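Lysine/ornithine decarboxylase (Vibrio vulnificus, PDB 2PLJ) catalyses the decarboxylation of lysine and ornithine to the corresponding diamines, probably by the pyridoxal phosphate chemistry of its beta/alpha-barrel family. Local coordinates at residues A[255-260]-A[268-273]; A[393-396]-A[400-403]; A[200-205]-A[242-247]. All blocks are in the same frame, centred on the assembly; numbering follows the deposited sequence.

Overall arrangement
Along the chain, interaction 3 comes first, then interaction 1, and interaction 2 near the C-terminus. Interactions 1 and 3 both belong to the beta/alpha-barrel: strand 249-251 begins just after the loop 242-247 of interaction 3 and ends shortly before the loop 255-260 of interaction 1. The two sit at opposite ends of the barrel strands, with centres about 35 Å apart, and Gly-255, at the start of interaction 1, is one of the residues that bind the phosphate of the product adduct. Interaction 2 is in the loop before strand 403-407 of the mixed sheet, about 31 Å from interaction 1 and about 48 Å from interaction 3 between centres, where it meets the second subunit.

Interaction 1: residues A[255-260]-A[268-273]; sequences GFPVNY and DQFCAP. With P3T ((4-{[(4-aminobutyl)amino]methyl}-5-hydroxy-6-methylpyridin-3-yl)methyl dihydrogen phosphate), chain D.
Pro-257 sets the CG-CD edge of its ring on one face of the Phe-270 ring, coming from the opposite direction. Its CD stands 3.7 Å from the ring centroid and 17° off the normal, a CH-pi contact in which the slightly positive ring methylene rests on the pi cloud. Phe-270 offers this face because its CG is anti to the backbone N (chi1 -169°), which sends the ring off helix 267-278 toward the loop. The side chains of Phe-256 and Phe-270 run at about a right angle to each other, and Phe-256 CD1 comes within 3.9 Å of Phe-270 CE2. In a beta/alpha-barrel such a loop joins the C-terminal end of a strand to the next helix, here strand 249-251 to helix 267-278, and it carries a glycine-rich phosphate-binding turn. Gly-255 N donates a nearly straight 2.9 Å hydrogen bond to P3T OAE, a phosphate oxygen. With phi at 105°, a side chain on Gly-255 would strike the preceding carbonyl oxygen, so glycine suits the place. Cys-271, small and apolar enough for this buried spot, puts SG 5.3 Å from the centroid of the Phe-256 ring in an oblique sulfur-aromatic contact. Tyr-225 and Phe-294 also pack on Phe-256.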
# COMPACT_ATOMS: atom_id res chain seq x y z
N GLY A 255 -1.14 19.83 -8.56
CA GLY A 255 -1.99 20.13 -7.39
C GLY A 255 -3.38 20.66 -7.67
O GLY A 255 -4.15 20.94 -6.75
N PHE A 256 -3.71 20.81 -8.95
CA PHE A 256 -5.03 21.30 -9.36
C PHE A 256 -6.04 20.29 -8.86
O PHE A 256 -5.83 19.08 -8.98
CB PHE A 256 -5.09 21.42 -10.89
CG PHE A 256 -3.92 22.19 -11.45
CD1 PHE A 256 -3.86 23.58 -11.32
CD2 PHE A 256 -2.82 21.50 -11.99
CE1 PHE A 256 -2.74 24.29 -11.81
CE2 PHE A 256 -1.71 22.20 -12.48
CZ PHE A 256 -1.67 23.60 -12.38
N PRO A 257 -7.11 20.80 -8.22
CA PRO A 257 -8.05 19.92 -7.52
C PRO A 257 -9.21 19.41 -8.38
O PRO A 257 -9.59 20.03 -9.38
CB PRO A 257 -8.58 20.85 -6.40
CG PRO A 257 -8.69 22.20 -7.11
CD PRO A 257 -7.43 22.23 -8.02
N VAL A 258 -9.79 18.30 -7.93
CA VAL A 258 -10.99 17.75 -8.57
C VAL A 258 -12.05 17.47 -7.51
O VAL A 258 -11.76 17.41 -6.31
CB VAL A 258 -10.69 16.44 -9.34
CG1 VAL A 258 -9.63 16.68 -10.38
CG2 VAL A 258 -10.29 15.33 -8.39
N ASN A 259 -13.28 17.28 -7.96
CA ASN A 259 -14.38 16.99 -7.05
C ASN A 259 -14.32 15.56 -6.59
O ASN A 259 -14.29 14.65 -7.42
CB ASN A 259 -15.72 17.22 -7.74
CG ASN A 259 -15.93 18.67 -8.10
OD1 ASN A 259 -16.13 19.01 -9.26
ND2 ASN A 259 -15.81 19.53 -7.13
N TYR A 260 -14.33 15.38 -5.27
CA TYR A 260 -14.59 14.05 -4.68
C TYR A 260 -15.99 14.09 -4.09
O TYR A 260 -16.96 14.00 -4.82
CB TYR A 260 -13.52 13.65 -3.66
CG TYR A 260 -12.24 13.29 -4.36
CD1 TYR A 260 -12.04 11.99 -4.88
CD2 TYR A 260 -11.24 14.26 -4.57
CE1 TYR A 260 -10.85 11.66 -5.55
CE2 TYR A 260 -10.06 13.95 -5.24
CZ TYR A 260 -9.87 12.65 -5.75
OH TYR A 260 -8.67 12.39 -6.42
N ASP A 268 -11.46 26.85 -14.53
CA ASP A 268 -11.25 28.22 -15.10
C ASP A 268 -11.11 29.26 -14.01
O ASP A 268 -10.19 30.10 -14.06
CB ASP A 268 -12.36 28.68 -16.04
CG ASP A 268 -12.52 27.80 -17.24
OD1 ASP A 268 -11.53 27.15 -17.62
OD2 ASP A 268 -13.63 27.78 -17.81
N GLN A 269 -12.02 29.21 -13.04
CA GLN A 269 -12.03 30.16 -11.93
C GLN A 269 -10.79 29.98 -11.05
O GLN A 269 -10.18 30.98 -10.62
CB GLN A 269 -13.29 30.01 -11.09
CG GLN A 269 -14.54 30.47 -11.80
CD GLN A 269 -15.78 29.98 -11.09
OE1 GLN A 269 -15.81 29.86 -9.86
NE2 GLN A 269 -16.82 29.68 -11.87
N PHE A 270 -10.44 28.71 -10.82
CA PHE A 270 -9.23 28.36 -10.08
C PHE A 270 -8.00 28.97 -10.70
O PHE A 270 -7.19 29.57 -9.99
CB PHE A 270 -9.07 26.84 -10.00
CG PHE A 270 -8.01 26.41 -9.04
CD1 PHE A 270 -8.33 26.16 -7.70
CD2 PHE A 270 -6.70 26.19 -9.49
CE1 PHE A 270 -7.36 25.71 -6.80
CE2 PHE A 270 -5.71 25.74 -8.62
CZ PHE A 270 -6.03 25.48 -7.27
N CYS A 271 -7.88 28.87 -12.03
CA CYS A 271 -6.66 29.30 -12.72
C CYS A 271 -6.59 30.80 -13.04
O CYS A 271 -5.52 31.30 -13.38
CB CYS A 271 -6.43 28.48 -13.98
SG CYS A 271 -6.08 26.73 -13.58
N ALA A 272 -7.74 31.48 -12.99
CA ALA A 272 -7.83 32.93 -13.24
C ALA A 272 -6.73 33.74 -12.51
O ALA A 272 -5.95 34.46 -13.18
CB ALA A 272 -9.26 33.46 -12.92
N PRO A 273 -6.64 33.64 -11.15
CA PRO A 273 -5.58 34.40 -10.44
C PRO A 273 -4.18 33.91 -10.76
O PRO A 273 -3.23 34.70 -10.71
CB PRO A 273 -5.88 34.17 -8.95
CG PRO A 273 -6.88 33.10 -8.87
CD PRO A 273 -7.52 32.91 -10.22
OAE P3T D . -1.46 17.27 -9.86
PAU P3T D . -1.14 16.37 -8.59
OAF P3T D . -1.48 14.83 -8.92
OAC P3T D . -1.80 16.82 -7.30
OAP P3T D . 0.45 16.33 -8.30
CAM P3T D . 1.35 15.79 -9.36
CAS P3T D . 2.77 16.12 -8.89
CAH P3T D . 3.43 17.06 -9.69
NAO P3T D . 4.67 17.45 -9.38
CAQ P3T D . 5.30 16.99 -8.31
CAA P3T D . 6.73 17.52 -8.01
CAR P3T D . 4.69 16.07 -7.44
OAD P3T D . 5.37 15.62 -6.37
CAT P3T D . 3.38 15.62 -7.72
CAG P3T D . 2.77 14.64 -6.88
NAN P3T D . 3.18 14.51 -5.63
CAL P3T D . 2.68 13.51 -4.63
CAK P3T D . 1.14 13.44 -4.56
CAJ P3T D . 0.81 12.30 -3.55
CAI P3T D . -0.71 12.12 -3.41
NAB P3T D . -1.05 11.20 -2.30

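Interaction 2: residues A[393-396]-A[400-403]; sequences ATDF and KRAQ
Asp-395 and Arg-401, whose CA atoms are 7.1 Å apart, are the nearest residues of two irregular segments that pass each other without forming a sheet. The space between the backbones is bridged by the arginine, whose chain runs extended from CG to NE and brings the long edge of its guanidinium beside the aspartate. The grip is side-on: Arg-401 NE donates to Asp-395 OD1 at 3.0 Å, and Arg-401 NH2 donates to Asp-395 OD2 at 2.9 Å. Both bonds are nearly straight, and both oxygens lie close to the guanidinium plane. The carboxylate is not coplanar with its partner, however. The two planes are 35° apart, and each oxygen is approached from above the carboxylate plane. Two bonds to different oxygens fix the rotation of both groups, which suits arginine, whose flat group offers two N-H donors side by side. Over one guanidinium face stands the carbonyl of Ala-393, its O 3.6 Å above the plane, while the small methyl lets the arginine lie close, with Ala-393 CB 4.1 Å from Arg-401 NH1. The loop carrying the aspartate is braced by Thr-394, whose OG1 accepts from Phe-396 N at 3.0 Å in an ST turn and donates to the carbonyl of Tyr-325. The pair is also shared: Asp-395 OD2 bridges to Arg-401 NH2 of the second subunit, and Arg-401 NH2 to Asp-395 OD2 of that subunit. Two arginines can thus approach each other because two carboxylates lie among them and probably balance their charge. Thr-394 and Phe-396 pack on Thr-392 of the second subunit. This reciprocal ion-pair cluster belongs to the dimer interface of the C-terminal beta domain in a fold-type III decarboxylase, a family whose active sites lie where the subunits meet.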
# COMPACT_ATOMS: atom_id res chain seq x y z
N ALA A 393 -1.73 0.37 -4.83
CA ALA A 393 -2.22 -0.95 -4.42
C ALA A 393 -1.07 -1.86 -3.96
O ALA A 393 0.11 -1.67 -4.38
CB ALA A 393 -3.03 -1.62 -5.56
N THR A 394 -1.42 -2.88 -3.15
CA THR A 394 -0.46 -3.86 -2.63
C THR A 394 -0.88 -5.26 -3.12
O THR A 394 -1.93 -5.42 -3.77
CB THR A 394 -0.45 -3.89 -1.10
OG1 THR A 394 -1.60 -4.63 -0.63
CG2 THR A 394 -0.45 -2.46 -0.51
N ASP A 395 -0.09 -6.26 -2.75
CA ASP A 395 -0.48 -7.66 -2.94
C ASP A 395 -0.74 -8.40 -1.62
O ASP A 395 -0.56 -9.62 -1.52
CB ASP A 395 0.60 -8.35 -3.76
CG ASP A 395 0.77 -7.69 -5.14
OD1 ASP A 395 -0.18 -7.81 -5.96
OD2 ASP A 395 1.81 -7.06 -5.39
N PHE A 396 -1.18 -7.65 -0.61
CA PHE A 396 -1.33 -8.22 0.72
C PHE A 396 -2.35 -9.35 0.69
O PHE A 396 -3.36 -9.24 -0.01
CB PHE A 396 -1.81 -7.15 1.69
CG PHE A 396 -1.86 -7.63 3.12
CD1 PHE A 396 -0.76 -8.32 3.67
CD2 PHE A 396 -2.98 -7.34 3.92
CE1 PHE A 396 -0.78 -8.77 5.02
CE2 PHE A 396 -3.01 -7.77 5.29
CZ PHE A 396 -1.90 -8.47 5.83
N LYS A 400 -6.08 -10.83 -5.53
CA LYS A 400 -5.86 -10.31 -6.90
C LYS A 400 -6.20 -8.82 -6.95
O LYS A 400 -7.17 -8.37 -6.30
CB LYS A 400 -6.69 -11.14 -7.91
CG LYS A 400 -6.88 -10.55 -9.31
CD LYS A 400 -8.28 -9.86 -9.44
CE LYS A 400 -8.64 -9.49 -10.89
NZ LYS A 400 -9.76 -8.48 -10.91
N ARG A 401 -5.37 -8.04 -7.64
CA ARG A 401 -5.62 -6.62 -7.79
C ARG A 401 -6.78 -6.47 -8.79
O ARG A 401 -6.94 -7.26 -9.70
CB ARG A 401 -4.38 -5.90 -8.34
CG ARG A 401 -3.19 -5.88 -7.38
CD ARG A 401 -2.13 -4.97 -7.87
NE ARG A 401 -0.85 -5.17 -7.21
CZ ARG A 401 0.15 -4.29 -7.27
NH1 ARG A 401 -0.02 -3.18 -7.95
NH2 ARG A 401 1.30 -4.51 -6.64
N ALA A 402 -7.56 -5.41 -8.62
CA ALA A 402 -8.52 -5.03 -9.65
C ALA A 402 -7.85 -4.93 -11.02
O ALA A 402 -6.73 -4.40 -11.13
CB ALA A 402 -9.17 -3.71 -9.30
N GLN A 403 -8.52 -5.44 -12.04
CA GLN A 403 -8.06 -5.32 -13.42
C GLN A 403 -8.58 -4.01 -14.00
O GLN A 403 -9.77 -3.69 -13.90
CB GLN A 403 -8.59 -6.50 -14.24
CG GLN A 403 -7.99 -6.50 -15.65
CD GLN A 403 -8.39 -7.68 -16.51
OE1 GLN A 403 -7.83 -7.85 -17.60
NE2 GLN A 403 -9.34 -8.51 -16.04

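Interaction 3: residues A[200-205]-A[242-247]; sequences TAKEWN and RGLPAL
While Lys-202 reaches across to Leu-244 and Pro-245, the indole of Trp-204 turns the other way, with Thr-200 CG2 over the centre of one face, 3.4 Å above the plane. Lys-160 makes a cation-pi contact with the same indole, and Leu-156 and Glu-157 of helix 153-157 also touch it. The contact itself is carried by the lysine's aliphatic stem. CG lies anti to the backbone N (chi1 -173°) and the chain is fully extended, so the methylenes run past the leucine branch and bring the ammonium to the loop. Lys-202 CD presses on Leu-244 CD2 at 3.4 Å, tighter than a usual carbon pair, and Pro-245 CD follows at 4.2 Å from the same lysine CD. In the beta/alpha-barrel these are two neighbouring helix-to-strand turns: helix 191-203 ends here before strand 207-212, and the loop 242-247 leads into strand 249-251. Both helices end in Schellman motifs, with Asn-205 and Gly-243 as the positive-phi residues. Asparagine tolerates such a phi well, and glycine pays no steric price. On the exposed side, Lys-202 NZ comes within 3.5 Å of Gly-243 O, a loose polar approach suited to a lysine, whose stem is apolar and whose end is charged. Leu-244, a branched hydrocarbon, also packs on Ile-198 of helix 191-203 and Val-239 of helix 223-241.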
# COMPACT_ATOMS: atom_id res chain seq x y z
N THR A 200 26.28 28.97 -7.65
CA THR A 200 27.19 27.82 -7.63
C THR A 200 27.16 27.07 -8.98
O THR A 200 28.22 26.66 -9.49
CB THR A 200 26.93 26.87 -6.43
OG1 THR A 200 27.00 27.62 -5.22
CG2 THR A 200 27.96 25.77 -6.36
N ALA A 201 25.96 26.94 -9.57
CA ALA A 201 25.83 26.31 -10.88
C ALA A 201 26.65 27.08 -11.92
O ALA A 201 27.30 26.48 -12.78
CB ALA A 201 24.35 26.25 -11.29
N LYS A 202 26.65 28.41 -11.83
CA LYS A 202 27.47 29.20 -12.77
C LYS A 202 28.96 28.90 -12.60
O LYS A 202 29.68 28.69 -13.59
CB LYS A 202 27.21 30.71 -12.64
CG LYS A 202 27.94 31.50 -13.75
CD LYS A 202 27.92 32.99 -13.50
CE LYS A 202 28.59 33.74 -14.65
NZ LYS A 202 28.08 35.14 -14.74
N GLU A 203 29.41 28.85 -11.34
CA GLU A 203 30.80 28.53 -11.01
C GLU A 203 31.17 27.17 -11.59
O GLU A 203 32.25 27.01 -12.17
CB GLU A 203 31.02 28.53 -9.49
CG GLU A 203 31.02 29.92 -8.87
CD GLU A 203 30.85 29.93 -7.34
OE1 GLU A 203 30.88 28.85 -6.71
OE2 GLU A 203 30.68 31.04 -6.77
N TRP A 204 30.24 26.22 -11.48
CA TRP A 204 30.46 24.84 -11.92
C TRP A 204 30.12 24.58 -13.39
O TRP A 204 30.17 23.44 -13.85
CB TRP A 204 29.70 23.85 -11.00
CG TRP A 204 30.20 23.84 -9.57
CD1 TRP A 204 31.34 24.43 -9.08
CD2 TRP A 204 29.57 23.19 -8.46
NE1 TRP A 204 31.46 24.18 -7.73
CE2 TRP A 204 30.39 23.42 -7.33
CE3 TRP A 204 28.41 22.41 -8.32
CZ2 TRP A 204 30.06 22.90 -6.06
CZ3 TRP A 204 28.09 21.90 -7.06
CH2 TRP A 204 28.91 22.15 -5.94
N ASN A 205 29.81 25.65 -14.13
CA ASN A 205 29.36 25.56 -15.53
C ASN A 205 28.20 24.56 -15.75
O ASN A 205 28.23 23.75 -16.68
CB ASN A 205 30.53 25.26 -16.47
CG ASN A 205 31.56 26.34 -16.44
OD1 ASN A 205 31.23 27.53 -16.49
ND2 ASN A 205 32.83 25.95 -16.38
N ARG A 242 22.11 40.22 -10.08
CA ARG A 242 23.42 39.69 -9.70
C ARG A 242 24.34 39.43 -10.90
O ARG A 242 25.46 38.95 -10.73
CB ARG A 242 23.26 38.41 -8.88
CG ARG A 242 22.73 38.65 -7.48
CD ARG A 242 22.79 37.38 -6.66
NE ARG A 242 22.20 37.54 -5.33
CZ ARG A 242 22.33 36.65 -4.35
NH1 ARG A 242 23.05 35.54 -4.52
NH2 ARG A 242 21.74 36.86 -3.18
N GLY A 243 23.86 39.73 -12.11
CA GLY A 243 24.64 39.51 -13.33
C GLY A 243 24.77 38.05 -13.77
O GLY A 243 25.65 37.71 -14.56
N LEU A 244 23.88 37.20 -13.26
CA LEU A 244 23.88 35.77 -13.61
C LEU A 244 23.01 35.53 -14.85
O LEU A 244 22.18 36.39 -15.20
CB LEU A 244 23.37 34.93 -12.42
CG LEU A 244 24.22 34.89 -11.14
CD1 LEU A 244 23.40 34.40 -9.96
CD2 LEU A 244 25.49 34.05 -11.31
N PRO A 245 23.20 34.40 -15.56
CA PRO A 245 22.34 34.15 -16.73
C PRO A 245 20.85 34.19 -16.38
O PRO A 245 20.44 33.59 -15.39
CB PRO A 245 22.74 32.73 -17.17
CG PRO A 245 24.11 32.52 -16.62
CD PRO A 245 24.21 33.34 -15.37
N ALA A 246 20.06 34.91 -17.18
CA ALA A 246 18.61 35.03 -16.94
C ALA A 246 17.91 33.69 -17.07
O ALA A 246 18.26 32.88 -17.95
CB ALA A 246 17.99 36.05 -17.91
N LEU A 247 16.93 33.45 -16.21
CA LEU A 247 16.21 32.15 -16.20
C LEU A 247 15.11 32.11 -17.25
O LEU A 247 14.36 33.10 -17.42
CB LEU A 247 15.64 31.86 -14.82
CG LEU A 247 16.65 31.89 -13.67
CD1 LEU A 247 16.01 31.34 -12.39
CD2 LEU A 247 17.94 31.13 -14.01